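Local coordinates for protein ureidoglycolate hydrolase (Arabidopsis thaliana, PDB 4PXE) that hydrolyses (S)-ureidoglycolate to glyoxylate, ammonium and carbon dioxide as a manganese-dependent homodimer, a step in plant purine breakdown that avoids making urea, at residues A[140-148]-A[166-177]; A[235-243]-A[254-263]. All coordinates share one frame; numbering follows the deposited sequence.

Contact 1 of 2, residues A[140-148]-A[166-177]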
ATOM      1  N   THR A 140       6.308  12.899  -5.585  1.00 13.92           N
ATOM      2  CA  THR A 140       6.260  11.752  -4.665  1.00 14.93           C
ATOM      3  C   THR A 140       5.720  12.040  -3.264  1.00 14.72           C
ATOM      4  O   THR A 140       4.846  11.316  -2.765  1.00 17.20           O
ATOM      5  CB  THR A 140       7.662  11.130  -4.511  1.00 14.52           C
ATOM      6  OG1 THR A 140       8.206  10.888  -5.814  1.00 13.88           O
ATOM      7  CG2 THR A 140       7.602   9.807  -3.735  1.00 16.13           C
ATOM      8  N   ARG A 141       6.250  13.071  -2.615  1.00 14.04           N
ATOM      9  CA  ARG A 141       5.941  13.245  -1.202  1.00 14.91           C
ATOM     10  C   ARG A 141       4.588  13.901  -0.943  1.00 14.29           C
ATOM     11  O   ARG A 141       3.809  13.394  -0.140  1.00 17.16           O
ATOM     12  CB  ARG A 141       7.038  14.026  -0.484  1.00 16.31           C
ATOM     13  CG  ARG A 141       6.802  14.059   1.019  1.00 18.45           C
ATOM     14  CD  ARG A 141       8.060  14.367   1.819  1.00 18.18           C
ATOM     15  NE  ARG A 141       7.779  14.180   3.242  1.00 19.80           N
ATOM     16  CZ  ARG A 141       8.679  14.235   4.215  1.00 23.09           C
ATOM     17  NH1 ARG A 141       9.954  14.502   3.948  1.00 19.37           N
ATOM     18  NH2 ARG A 141       8.289  14.030   5.472  1.00 21.38           N
ATOM     19  N   PHE A 142       4.328  15.024  -1.607  1.00 16.40           N
ATOM     20  CA  PHE A 142       3.118  15.806  -1.348  1.00 16.60           C
ATOM     21  C   PHE A 142       2.108  15.792  -2.495  1.00 20.13           C
ATOM     22  O   PHE A 142       1.067  16.442  -2.406  1.00 20.68           O
ATOM     23  CB  PHE A 142       3.482  17.251  -0.972  1.00 17.47           C
ATOM     24  CG  PHE A 142       4.371  17.353   0.237  1.00 16.95           C
ATOM     25  CD1 PHE A 142       3.866  17.083   1.499  1.00 19.78           C
ATOM     26  CD2 PHE A 142       5.708  17.715   0.112  1.00 18.33           C
ATOM     27  CE1 PHE A 142       4.663  17.162   2.612  1.00 18.83           C
ATOM     28  CE2 PHE A 142       6.521  17.797   1.226  1.00 18.26           C
ATOM     29  CZ  PHE A 142       5.994  17.523   2.485  1.00 21.32           C
ATOM     30  N   GLY A 143       2.400  15.057  -3.568  1.00 17.47           N
ATOM     31  CA  GLY A 143       1.508  15.023  -4.718  1.00 16.48           C
ATOM     32  C   GLY A 143       1.663  16.236  -5.621  1.00 17.74           C
ATOM     33  O   GLY A 143       0.911  16.415  -6.585  1.00 20.02           O
ATOM     34  N   ILE A 144       2.645  17.069  -5.300  1.00 15.32           N
ATOM     35  CA  ILE A 144       2.887  18.323  -6.011  1.00 16.83           C
ATOM     36  C   ILE A 144       4.175  18.213  -6.830  1.00 14.34           C
ATOM     37  O   ILE A 144       5.260  18.068  -6.261  1.00 17.03           O
ATOM     38  CB  ILE A 144       3.030  19.493  -5.012  1.00 17.07           C
ATOM     39  CG1 ILE A 144       1.756  19.633  -4.168  1.00 20.43           C
ATOM     40  CG2 ILE A 144       3.340  20.798  -5.745  1.00 19.43           C
ATOM     41  CD1 ILE A 144       1.977  20.400  -2.876  1.00 21.33           C
ATOM     42  N   SER A 145       4.052  18.265  -8.156  1.00 14.13           N
ATOM     43  CA  SER A 145       5.235  18.258  -9.019  1.00 13.97           C
ATOM     44  C   SER A 145       5.817  19.664  -9.063  1.00 15.01           C
ATOM     45  O   SER A 145       5.120  20.640  -8.773  1.00 16.43           O
ATOM     46  CB  SER A 145       4.856  17.816 -10.431  1.00 16.73           C
ATOM     47  OG  SER A 145       3.960  18.752 -11.018  1.00 17.87           O
ATOM     48  N   CYS A 146       7.091  19.764  -9.419  1.00 14.49           N
ATOM     49  CA  CYS A 146       7.733  21.063  -9.617  1.00 14.96           C
ATOM     50  C   CYS A 146       7.475  22.025  -8.470  1.00 17.01           C
ATOM     51  O   CYS A 146       7.177  23.203  -8.699  1.00 16.37           O
ATOM     52  CB  CYS A 146       7.264  21.692 -10.932  1.00 16.97           C
ATOM     53  SG  CYS A 146       7.708  20.718 -12.403  1.00 16.67           S
ATOM     54  N   LEU A 147       7.589  21.528  -7.245  1.00 13.69           N
ATOM     55  CA  LEU A 147       7.231  22.347  -6.084  1.00 16.16           C
ATOM     56  C   LEU A 147       8.065  23.631  -6.051  1.00 18.41           C
ATOM     57  O   LEU A 147       7.531  24.727  -5.865  1.00 18.13           O
ATOM     58  CB  LEU A 147       7.388  21.539  -4.796  1.00 17.21           C
ATOM     59  CG  LEU A 147       6.842  22.177  -3.514  1.00 19.60           C
ATOM     60  CD1 LEU A 147       6.341  21.098  -2.555  1.00 20.73           C
ATOM     61  CD2 LEU A 147       7.903  23.043  -2.842  1.00 21.43           C
ATOM     62  N   GLY A 148       9.368  23.491  -6.259  1.00 14.06           N
ATOM     63  CA  GLY A 148      10.265  24.630  -6.245  1.00 16.40           C
ATOM     64  C   GLY A 148      10.000  25.626  -7.355  1.00 17.94           C
ATOM     65  O   GLY A 148       9.911  26.829  -7.100  1.00 18.80           O
ATOM     66  N   VAL A 166      -1.225  21.405   3.188  1.00 25.24           N
ATOM     67  CA  VAL A 166      -0.462  20.328   2.562  1.00 24.31           C
ATOM     68  C   VAL A 166       0.233  19.411   3.565  1.00 21.64           C
ATOM     69  O   VAL A 166       0.977  19.870   4.431  1.00 22.02           O
ATOM     70  CB  VAL A 166       0.556  20.874   1.549  1.00 20.44           C
ATOM     71  CG1 VAL A 166       1.483  19.753   1.071  1.00 21.89           C
ATOM     72  CG2 VAL A 166      -0.169  21.511   0.384  1.00 22.41           C
ATOM     73  N   VAL A 167      -0.030  18.113   3.432  1.00 21.88           N
ATOM     74  CA  VAL A 167       0.613  17.072   4.238  1.00 22.06           C
ATOM     75  C   VAL A 167       1.009  15.907   3.327  1.00 21.79           C
ATOM     76  O   VAL A 167       0.479  15.771   2.221  1.00 22.04           O
ATOM     77  CB  VAL A 167      -0.332  16.511   5.336  1.00 23.44           C
ATOM     78  CG1 VAL A 167      -0.713  17.594   6.347  1.00 24.40           C
ATOM     79  CG2 VAL A 167      -1.583  15.887   4.708  1.00 26.01           C
ATOM     80  N   ASP A 168       1.920  15.058   3.790  1.00 20.75           N
ATOM     81  CA  ASP A 168       2.283  13.872   3.015  1.00 19.10           C
ATOM     82  C   ASP A 168       1.429  12.663   3.379  1.00 24.81           C
ATOM     83  O   ASP A 168       0.465  12.786   4.135  1.00 23.85           O
ATOM     84  CB  ASP A 168       3.799  13.571   3.079  1.00 19.77           C
ATOM     85  CG  ASP A 168       4.281  13.138   4.453  1.00 24.40           C
ATOM     86  OD1 ASP A 168       5.509  13.202   4.683  1.00 20.67           O
ATOM     87  OD2 ASP A 168       3.465  12.707   5.297  1.00 24.00           O
ATOM     88  N   GLY A 169       1.788  11.501   2.843  1.00 23.01           N
ATOM     89  CA  GLY A 169       1.019  10.287   3.063  1.00 26.34           C
ATOM     90  C   GLY A 169       1.021   9.804   4.501  1.00 29.06           C
ATOM     91  O   GLY A 169       0.175   8.991   4.890  1.00 30.28           O
ATOM     92  N   GLN A 170       1.969  10.295   5.293  1.00 26.66           N
ATOM     93  CA  GLN A 170       2.061   9.909   6.700  1.00 28.75           C
ATOM     94  C   GLN A 170       1.585  11.049   7.594  1.00 29.67           C
ATOM     95  O   GLN A 170       1.885  11.083   8.789  1.00 32.56           O
ATOM     96  CB  GLN A 170       3.490   9.494   7.070  1.00 30.31           C
ATOM     97  CG  GLN A 170       3.945   8.166   6.457  1.00 30.79           C
ATOM     98  CD  GLN A 170       4.199   8.254   4.958  1.00 32.73           C
ATOM     99  OE1 GLN A 170       5.001   9.071   4.500  1.00 36.56           O
ATOM    100  NE2 GLN A 170       3.508   7.417   4.187  1.00 38.73           N
ATOM    101  N   ASN A 171       0.849  11.979   6.991  1.00 26.71           N
ATOM    102  CA  ASN A 171       0.303  13.143   7.686  1.00 27.73           C
ATOM    103  C   ASN A 171       1.347  14.114   8.246  1.00 30.61           C
ATOM    104  O   ASN A 171       1.060  14.886   9.156  1.00 30.97           O
ATOM    105  CB  ASN A 171      -0.695  12.718   8.777  1.00 29.49           C
ATOM    106  CG  ASN A 171      -1.983  12.161   8.200  1.00 44.38           C
ATOM    107  OD1 ASN A 171      -2.443  12.593   7.139  1.00 45.74           O
ATOM    108  ND2 ASN A 171      -2.577  11.194   8.897  1.00 48.47           N
ATOM    109  N   VAL A 172       2.558  14.088   7.693  1.00 25.27           N
ATOM    110  CA  VAL A 172       3.557  15.088   8.055  1.00 25.63           C
ATOM    111  C   VAL A 172       3.347  16.329   7.193  1.00 25.44           C
ATOM    112  O   VAL A 172       3.253  16.230   5.968  1.00 23.00           O
ATOM    113  CB  VAL A 172       4.990  14.552   7.858  1.00 27.11           C
ATOM    114  CG1 VAL A 172       6.015  15.612   8.254  1.00 26.30           C
ATOM    115  CG2 VAL A 172       5.191  13.265   8.656  1.00 26.44           C
ATOM    116  N   SER A 173       3.254  17.500   7.819  1.00 24.34           N
ATOM    117  CA  SER A 173       2.971  18.716   7.073  1.00 24.60           C
ATOM    118  C   SER A 173       4.189  19.131   6.259  1.00 22.69           C
ATOM    119  O   SER A 173       5.314  18.721   6.562  1.00 21.35           O
ATOM    120  CB  SER A 173       2.544  19.863   7.999  1.00 26.73           C
ATOM    121  OG  SER A 173       3.635  20.334   8.774  1.00 28.06           O
ATOM    122  N   PHE A 174       3.956  19.934   5.227  1.00 21.87           N
ATOM    123  CA  PHE A 174       5.051  20.501   4.448  1.00 20.96           C
ATOM    124  C   PHE A 174       5.985  21.282   5.356  1.00 24.63           C
ATOM    125  O   PHE A 174       7.203  21.158   5.257  1.00 23.30           O
ATOM    126  CB  PHE A 174       4.527  21.400   3.332  1.00 21.74           C
ATOM    127  CG  PHE A 174       5.612  22.136   2.596  1.00 21.72           C
ATOM    128  CD1 PHE A 174       6.367  21.491   1.625  1.00 21.53           C
ATOM    129  CD2 PHE A 174       5.897  23.461   2.891  1.00 22.80           C
ATOM    130  CE1 PHE A 174       7.370  22.154   0.955  1.00 20.89           C
ATOM    131  CE2 PHE A 174       6.901  24.134   2.224  1.00 23.70           C
ATOM    132  CZ  PHE A 174       7.638  23.479   1.250  1.00 22.19           C
ATOM    133  N   ILE A 175       5.407  22.074   6.256  1.00 23.28           N
ATOM    134  CA  ILE A 175       6.203  22.891   7.162  1.00 24.42           C
ATOM    135  C   ILE A 175       7.101  22.045   8.065  1.00 24.51           C
ATOM    136  O   ILE A 175       8.283  22.349   8.227  1.00 25.03           O
ATOM    137  CB  ILE A 175       5.310  23.811   8.017  1.00 28.15           C
ATOM    138  CG1 ILE A 175       4.593  24.820   7.125  1.00 30.32           C
ATOM    139  CG2 ILE A 175       6.133  24.536   9.069  1.00 30.97           C
ATOM    140  CD1 ILE A 175       5.497  25.501   6.136  1.00 37.76           C
ATOM    141  N   GLU A 176       6.547  20.982   8.642  1.00 25.28           N
ATOM    142  CA  GLU A 176       7.327  20.103   9.506  1.00 24.59           C
ATOM    143  C   GLU A 176       8.438  19.411   8.723  1.00 27.62           C
ATOM    144  O   GLU A 176       9.574  19.329   9.185  1.00 27.24           O
ATOM    145  CB  GLU A 176       6.440  19.061  10.190  1.00 27.72           C
ATOM    146  CG  GLU A 176       7.224  18.079  11.045  1.00 34.33           C
ATOM    147  CD  GLU A 176       6.346  17.020  11.692  1.00 43.78           C
ATOM    148  OE1 GLU A 176       5.121  17.246  11.809  1.00 49.68           O
ATOM    149  OE2 GLU A 176       6.882  15.959  12.084  1.00 45.51           O
ATOM    150  N   ALA A 177       8.105  18.908   7.537  1.00 25.13           N
ATOM    151  CA  ALA A 177       9.097  18.252   6.691  1.00 22.78           C
ATOM    152  C   ALA A 177      10.230  19.212   6.323  1.00 21.59           C
ATOM    153  O   ALA A 177      11.405  18.868   6.446  1.00 21.74           O
ATOM    154  CB  ALA A 177       8.437  17.699   5.434  1.00 20.93           C
TER
HETATM  155  O   HOH W   1       3.847  10.872   0.902  1.00 23.53           O

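Contact 2 of 2, residues A[235-243]-A[254-263]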
ATOM      1  N   LYS A 235      -6.547  12.977  -8.009  1.00 15.98           N
ATOM      2  CA  LYS A 235      -6.684  12.075  -6.867  1.00 15.35           C
ATOM      3  C   LYS A 235      -8.151  11.698  -6.737  1.00 15.82           C
ATOM      4  O   LYS A 235      -9.019  12.572  -6.728  1.00 15.48           O
ATOM      5  CB  LYS A 235      -6.261  12.767  -5.577  1.00 20.63           C
ATOM      6  CG  LYS A 235      -4.783  12.738  -5.282  1.00 28.05           C
ATOM      7  CD  LYS A 235      -4.543  12.792  -3.773  1.00 35.01           C
ATOM      8  CE  LYS A 235      -5.064  14.090  -3.165  1.00 37.66           C
ATOM      9  NZ  LYS A 235      -4.848  14.126  -1.685  1.00 37.75           N
ATOM     10  N   VAL A 236      -8.428  10.402  -6.612  1.00 14.17           N
ATOM     11  CA  VAL A 236      -9.794   9.912  -6.533  1.00 13.16           C
ATOM     12  C   VAL A 236      -9.924   8.932  -5.383  1.00 15.75           C
ATOM     13  O   VAL A 236      -9.062   8.069  -5.184  1.00 15.40           O
ATOM     14  CB  VAL A 236     -10.209   9.218  -7.846  1.00 15.22           C
ATOM     15  CG1 VAL A 236     -11.657   8.763  -7.791  1.00 18.17           C
ATOM     16  CG2 VAL A 236      -9.993  10.159  -9.035  1.00 17.67           C
ATOM     17  N   GLU A 237     -10.993   9.076  -4.608  1.00 15.24           N
ATOM     18  CA  GLU A 237     -11.304   8.098  -3.576  1.00 13.63           C
ATOM     19  C   GLU A 237     -12.748   7.636  -3.654  1.00 17.06           C
ATOM     20  O   GLU A 237     -13.658   8.430  -3.914  1.00 15.44           O
ATOM     21  CB  GLU A 237     -10.992   8.639  -2.176  1.00 15.86           C
ATOM     22  CG  GLU A 237      -9.520   8.975  -1.987  1.00 17.15           C
ATOM     23  CD  GLU A 237      -9.128   9.180  -0.537  1.00 28.17           C
ATOM     24  OE1 GLU A 237     -10.022   9.416   0.309  1.00 28.84           O
ATOM     25  OE2 GLU A 237      -7.914   9.102  -0.245  1.00 29.96           O
ATOM     26  N   PHE A 238     -12.941   6.338  -3.444  1.00 14.04           N
ATOM     27  CA  PHE A 238     -14.267   5.745  -3.326  1.00 13.09           C
ATOM     28  C   PHE A 238     -14.438   5.207  -1.908  1.00 16.14           C
ATOM     29  O   PHE A 238     -13.478   4.703  -1.323  1.00 15.25           O
ATOM     30  CB  PHE A 238     -14.430   4.578  -4.294  1.00 14.94           C
ATOM     31  CG  PHE A 238     -14.409   4.962  -5.750  1.00 14.34           C
ATOM     32  CD1 PHE A 238     -15.525   5.534  -6.351  1.00 15.55           C
ATOM     33  CD2 PHE A 238     -13.292   4.693  -6.525  1.00 14.36           C
ATOM     34  CE1 PHE A 238     -15.513   5.846  -7.696  1.00 15.53           C
ATOM     35  CE2 PHE A 238     -13.279   5.003  -7.876  1.00 14.92           C
ATOM     36  CZ  PHE A 238     -14.387   5.580  -8.458  1.00 15.62           C
ATOM     37  N   GLU A 239     -15.649   5.315  -1.360  1.00 14.88           N
ATOM     38  CA  GLU A 239     -15.943   4.741  -0.043  1.00 15.72           C
ATOM     39  C   GLU A 239     -17.140   3.801  -0.083  1.00 14.33           C
ATOM     40  O   GLU A 239     -18.165   4.118  -0.694  1.00 15.42           O
ATOM     41  CB  GLU A 239     -16.193   5.849   0.993  1.00 16.51           C
ATOM     42  CG  GLU A 239     -14.935   6.595   1.426  1.00 18.50           C
ATOM     43  CD  GLU A 239     -15.221   7.778   2.339  1.00 26.69           C
ATOM     44  OE1 GLU A 239     -16.398   8.169   2.456  1.00 28.09           O
ATOM     45  OE2 GLU A 239     -14.261   8.323   2.926  1.00 31.55           O
ATOM     46  N   GLY A 240     -17.002   2.645   0.565  1.00 13.28           N
ATOM     47  CA  GLY A 240     -18.084   1.685   0.708  1.00 14.73           C
ATOM     48  C   GLY A 240     -18.181   1.220   2.150  1.00 13.82           C
ATOM     49  O   GLY A 240     -17.517   1.762   3.026  1.00 15.81           O
ATOM     50  N   ASN A 241     -19.023   0.225   2.399  1.00 14.42           N
ATOM     51  CA  ASN A 241     -19.288  -0.204   3.775  1.00 14.48           C
ATOM     52  C   ASN A 241     -18.251  -1.164   4.347  1.00 16.18           C
ATOM     53  O   ASN A 241     -18.122  -1.293   5.563  1.00 15.78           O
ATOM     54  CB  ASN A 241     -20.670  -0.834   3.871  1.00 15.12           C
ATOM     55  CG  ASN A 241     -21.775   0.149   3.584  1.00 18.62           C
ATOM     56  OD1 ASN A 241     -21.751   1.283   4.060  1.00 23.07           O
ATOM     57  ND2 ASN A 241     -22.753  -0.279   2.798  1.00 22.63           N
ATOM     58  N   GLY A 242     -17.514  -1.839   3.473  1.00 14.26           N
ATOM     59  CA  GLY A 242     -16.540  -2.825   3.914  1.00 14.00           C
ATOM     60  C   GLY A 242     -17.192  -3.950   4.702  1.00 13.55           C
ATOM     61  O   GLY A 242     -18.395  -4.186   4.609  1.00 15.46           O
ATOM     62  N   GLY A 243     -16.380  -4.657   5.473  1.00 12.57           N
ATOM     63  CA  GLY A 243     -16.891  -5.774   6.241  1.00 12.49           C
ATOM     64  C   GLY A 243     -16.214  -7.085   5.915  1.00 12.23           C
ATOM     65  O   GLY A 243     -15.144  -7.132   5.311  1.00 13.57           O
ATOM     66  N   ASN A 254     -20.626  -3.193  -1.692  1.00 13.97           N
ATOM     67  CA  ASN A 254     -20.297  -2.001  -2.459  1.00 14.00           C
ATOM     68  C   ASN A 254     -18.780  -1.820  -2.369  1.00 12.17           C
ATOM     69  O   ASN A 254     -18.253  -0.989  -1.627  1.00 13.23           O
ATOM     70  CB  ASN A 254     -21.145  -0.768  -2.053  1.00 15.03           C
ATOM     71  CG  ASN A 254     -20.940  -0.316  -0.612  1.00 14.80           C
ATOM     72  OD1 ASN A 254     -20.538  -1.088   0.266  1.00 15.76           O
ATOM     73  ND2 ASN A 254     -21.227   0.952  -0.364  1.00 16.10           N
ATOM     74  N   ASP A 255     -18.101  -2.681  -3.125  1.00 15.22           N
ATOM     75  CA  ASP A 255     -16.663  -2.915  -3.008  1.00 14.62           C
ATOM     76  C   ASP A 255     -15.872  -1.764  -3.632  1.00 13.49           C
ATOM     77  O   ASP A 255     -15.883  -1.590  -4.851  1.00 15.82           O
ATOM     78  CB  ASP A 255     -16.340  -4.250  -3.699  1.00 14.19           C
ATOM     79  CG  ASP A 255     -14.906  -4.726  -3.480  1.00 14.11           C
ATOM     80  OD1 ASP A 255     -13.964  -3.908  -3.477  1.00 13.17           O
ATOM     81  OD2 ASP A 255     -14.727  -5.955  -3.336  1.00 13.01           O
ATOM     82  N   ALA A 256     -15.188  -0.990  -2.793  1.00 12.32           N
ATOM     83  CA  ALA A 256     -14.446   0.179  -3.264  1.00 12.59           C
ATOM     84  C   ALA A 256     -13.258  -0.212  -4.131  1.00 14.12           C
ATOM     85  O   ALA A 256     -12.802   0.578  -4.956  1.00 13.90           O
ATOM     86  CB  ALA A 256     -13.990   1.033  -2.086  1.00 13.99           C
ATOM     87  N   GLY A 257     -12.750  -1.422  -3.936  1.00 12.70           N
ATOM     88  CA  GLY A 257     -11.631  -1.894  -4.735  1.00 13.15           C
ATOM     89  C   GLY A 257     -12.060  -2.149  -6.167  1.00 12.16           C
ATOM     90  O   GLY A 257     -11.322  -1.833  -7.110  1.00 13.40           O
ATOM     91  N   LEU A 258     -13.250  -2.703  -6.349  1.00 12.63           N
ATOM     92  CA  LEU A 258     -13.758  -2.960  -7.689  1.00 12.82           C
ATOM     93  C   LEU A 258     -14.115  -1.656  -8.400  1.00 13.72           C
ATOM     94  O   LEU A 258     -13.891  -1.544  -9.609  1.00 14.20           O
ATOM     95  CB  LEU A 258     -14.920  -3.942  -7.652  1.00 12.99           C
ATOM     96  CG  LEU A 258     -14.504  -5.340  -7.204  1.00 13.24           C
ATOM     97  CD1 LEU A 258     -15.693  -6.276  -7.224  1.00 16.38           C
ATOM     98  CD2 LEU A 258     -13.362  -5.888  -8.079  1.00 14.89           C
ATOM     99  N   ALA A 259     -14.606  -0.661  -7.661  1.00 11.56           N
ATOM    100  CA  ALA A 259     -14.804   0.665  -8.244  1.00 12.44           C
ATOM    101  C   ALA A 259     -13.482   1.220  -8.759  1.00 12.14           C
ATOM    102  O   ALA A 259     -13.421   1.787  -9.852  1.00 13.53           O
ATOM    103  CB  ALA A 259     -15.422   1.623  -7.234  1.00 14.08           C
ATOM    104  N   ALA A 260     -12.419   1.048  -7.981  1.00 12.66           N
ATOM    105  CA  ALA A 260     -11.104   1.545  -8.365  1.00 12.45           C
ATOM    106  C   ALA A 260     -10.588   0.815  -9.594  1.00 12.67           C
ATOM    107  O   ALA A 260     -10.024   1.441 -10.503  1.00 12.97           O
ATOM    108  CB  ALA A 260     -10.130   1.403  -7.209  1.00 13.51           C
ATOM    109  N   ALA A 261     -10.784  -0.499  -9.633  1.00 12.19           N
ATOM    110  CA  ALA A 261     -10.354  -1.298 -10.784  1.00 12.51           C
ATOM    111  C   ALA A 261     -11.054  -0.830 -12.056  1.00 13.11           C
ATOM    112  O   ALA A 261     -10.421  -0.671 -13.116  1.00 14.02           O
ATOM    113  CB  ALA A 261     -10.628  -2.773 -10.534  1.00 12.03           C
ATOM    114  N   GLU A 262     -12.352  -0.583 -11.947  1.00 12.77           N
ATOM    115  CA  GLU A 262     -13.127  -0.107 -13.085  1.00 14.89           C
ATOM    116  C   GLU A 262     -12.677   1.270 -13.529  1.00 12.95           C
ATOM    117  O   GLU A 262     -12.620   1.544 -14.738  1.00 14.44           O
ATOM    118  CB  GLU A 262     -14.627  -0.123 -12.766  1.00 14.93           C
ATOM    119  CG  GLU A 262     -15.144  -1.536 -12.657  1.00 14.47           C
ATOM    120  CD  GLU A 262     -16.568  -1.647 -12.145  1.00 17.03           C
ATOM    121  OE1 GLU A 262     -16.978  -0.821 -11.304  1.00 19.75           O
ATOM    122  OE2 GLU A 262     -17.264  -2.587 -12.580  1.00 20.49           O
ATOM    123  N   LEU A 263     -12.343   2.142 -12.578  1.00 11.17           N
ATOM    124  CA  LEU A 263     -11.890   3.481 -12.951  1.00 12.60           C
ATOM    125  C   LEU A 263     -10.540   3.421 -13.648  1.00 12.57           C
ATOM    126  O   LEU A 263     -10.329   4.133 -14.628  1.00 13.30           O
ATOM    127  CB  LEU A 263     -11.856   4.446 -11.760  1.00 14.63           C
ATOM    128  CG  LEU A 263     -11.556   5.910 -12.121  1.00 13.73           C
ATOM    129  CD1 LEU A 263     -12.557   6.482 -13.148  1.00 16.46           C
ATOM    130  CD2 LEU A 263     -11.494   6.784 -10.885  1.00 15.70           C
TER
HETATM  131  O   HOH W   2     -22.069  -3.015   1.584  1.00 17.68           O
HETATM  132  O   HOH W   3     -21.338   2.887   1.794  1.00 25.84           O
HETATM  133  O   HOH W   4     -17.000  -1.869   0.626  1.00 14.57           O

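Contact 1 of 2, residues A[140-148]-A[166-177]
Asp168 OD1 is gripped by two nitrogens of Arg141 in a side-on salt bridge, NE at 2.9 Å and NH2 at 3.0 Å. The guanidinium and carboxylate planes lie 14° apart; NE takes the anti lone pair of OD1, and NH2 meets that oxygen nearly along its C-O bond. OD2 accepts from Gln170 N and Val172 N on opposite faces of the carboxylate, the former bond closing an Asx turn, so four N-H groups fix the rotation of the acid. Ala177 CB lies 3.6 Å above one guanidinium face. With CG anti to the carbonyl carbon (chi1 -58°), the Phe142 ring sits between Arg141 CG, over its centre, and Phe174 CB, which lies off-centre on the opposite face. Phe174 also turns its own edge to that ring in an offset edge-to-face pair, planes at 68°. Phe142 CD1 touches Val166 CG1 at 3.6 Å, and Leu147 CD1 meets Phe174 CE1 at 3.8 Å. A water links Arg141 O to Gly169 N. The contact thus joins the loop following the manganese ligand Glu138, and the start of helix 147-152, to the turn leading into helix 174-180; helix 156-164 packs against Ile144, Val166 and Phe174.

Contact 2 of 2, residues A[235-243]-A[254-263]
Asn241 N donates to Asn254 OD1 in the one direct hydrogen bond between 235-243 and 254-263, 2.9 Å long and nearly straight at 174°, with the donor tilted from the carbonyl plane. Asn254 reaches it with CG between its backbone N and carbonyl carbon (chi1 63°). Three waters add indirect links: one joins Asn241 ND2 to Asn254 OD1, another joins Gly242 N to Asn254 O, and the third is held by Asn254 ND2 but only weakly by Asn241 OD1. A leucine in place of Asn254 would probably leave Asn241 N without its acceptor and disrupt two of these water links. At Gly240, CA makes a CH...O contact with Asn254 O at 3.6 Å, where a side chain would clash with that oxygen. The apolar part centres on Phe238: Ala259 CB stands over the ring face, close to its normal and 3.8 Å from the centroid, a CH-pi contact. Val236 CG1 and Leu263 CD2 meet tip to tip at 3.7 Å, while Phe238 CE2 approaches Leu263 CD2 at 3.9 Å. Ala261 packs on Ala261 of the second subunit. The axes of strand 235-239 and helix 256-263 come within 7.9 Å, their directions 146° apart: helix against sheet, as in the alpha/beta dimerization domain of M20 enzymes.

Overall arrangement
Contacts 1 and 2 share no helix or strand; their centres are 25 Å apart, and their nearest atoms, about 6 Å apart, do not touch. Both are only partly buried. Contact 1 lies closer to the chain centre, about 15 Å away against 30 Å, and joins mainly loops and helix starts just after the metal ligand Glu138, the side chain of Leu147 about 13 Å from a manganese ion. Its chemistry combines a direct salt bridge with aromatic packing. Contact 2 belongs to the region involved in dimerization: its strand-helix packing is buried and apolar, whereas its more accessible end relies on one neutral hydrogen bond and waters. No other chain touches contact 1, but Lys403 of the second subunit binds Asn241 O and Gly242 O in contact 2.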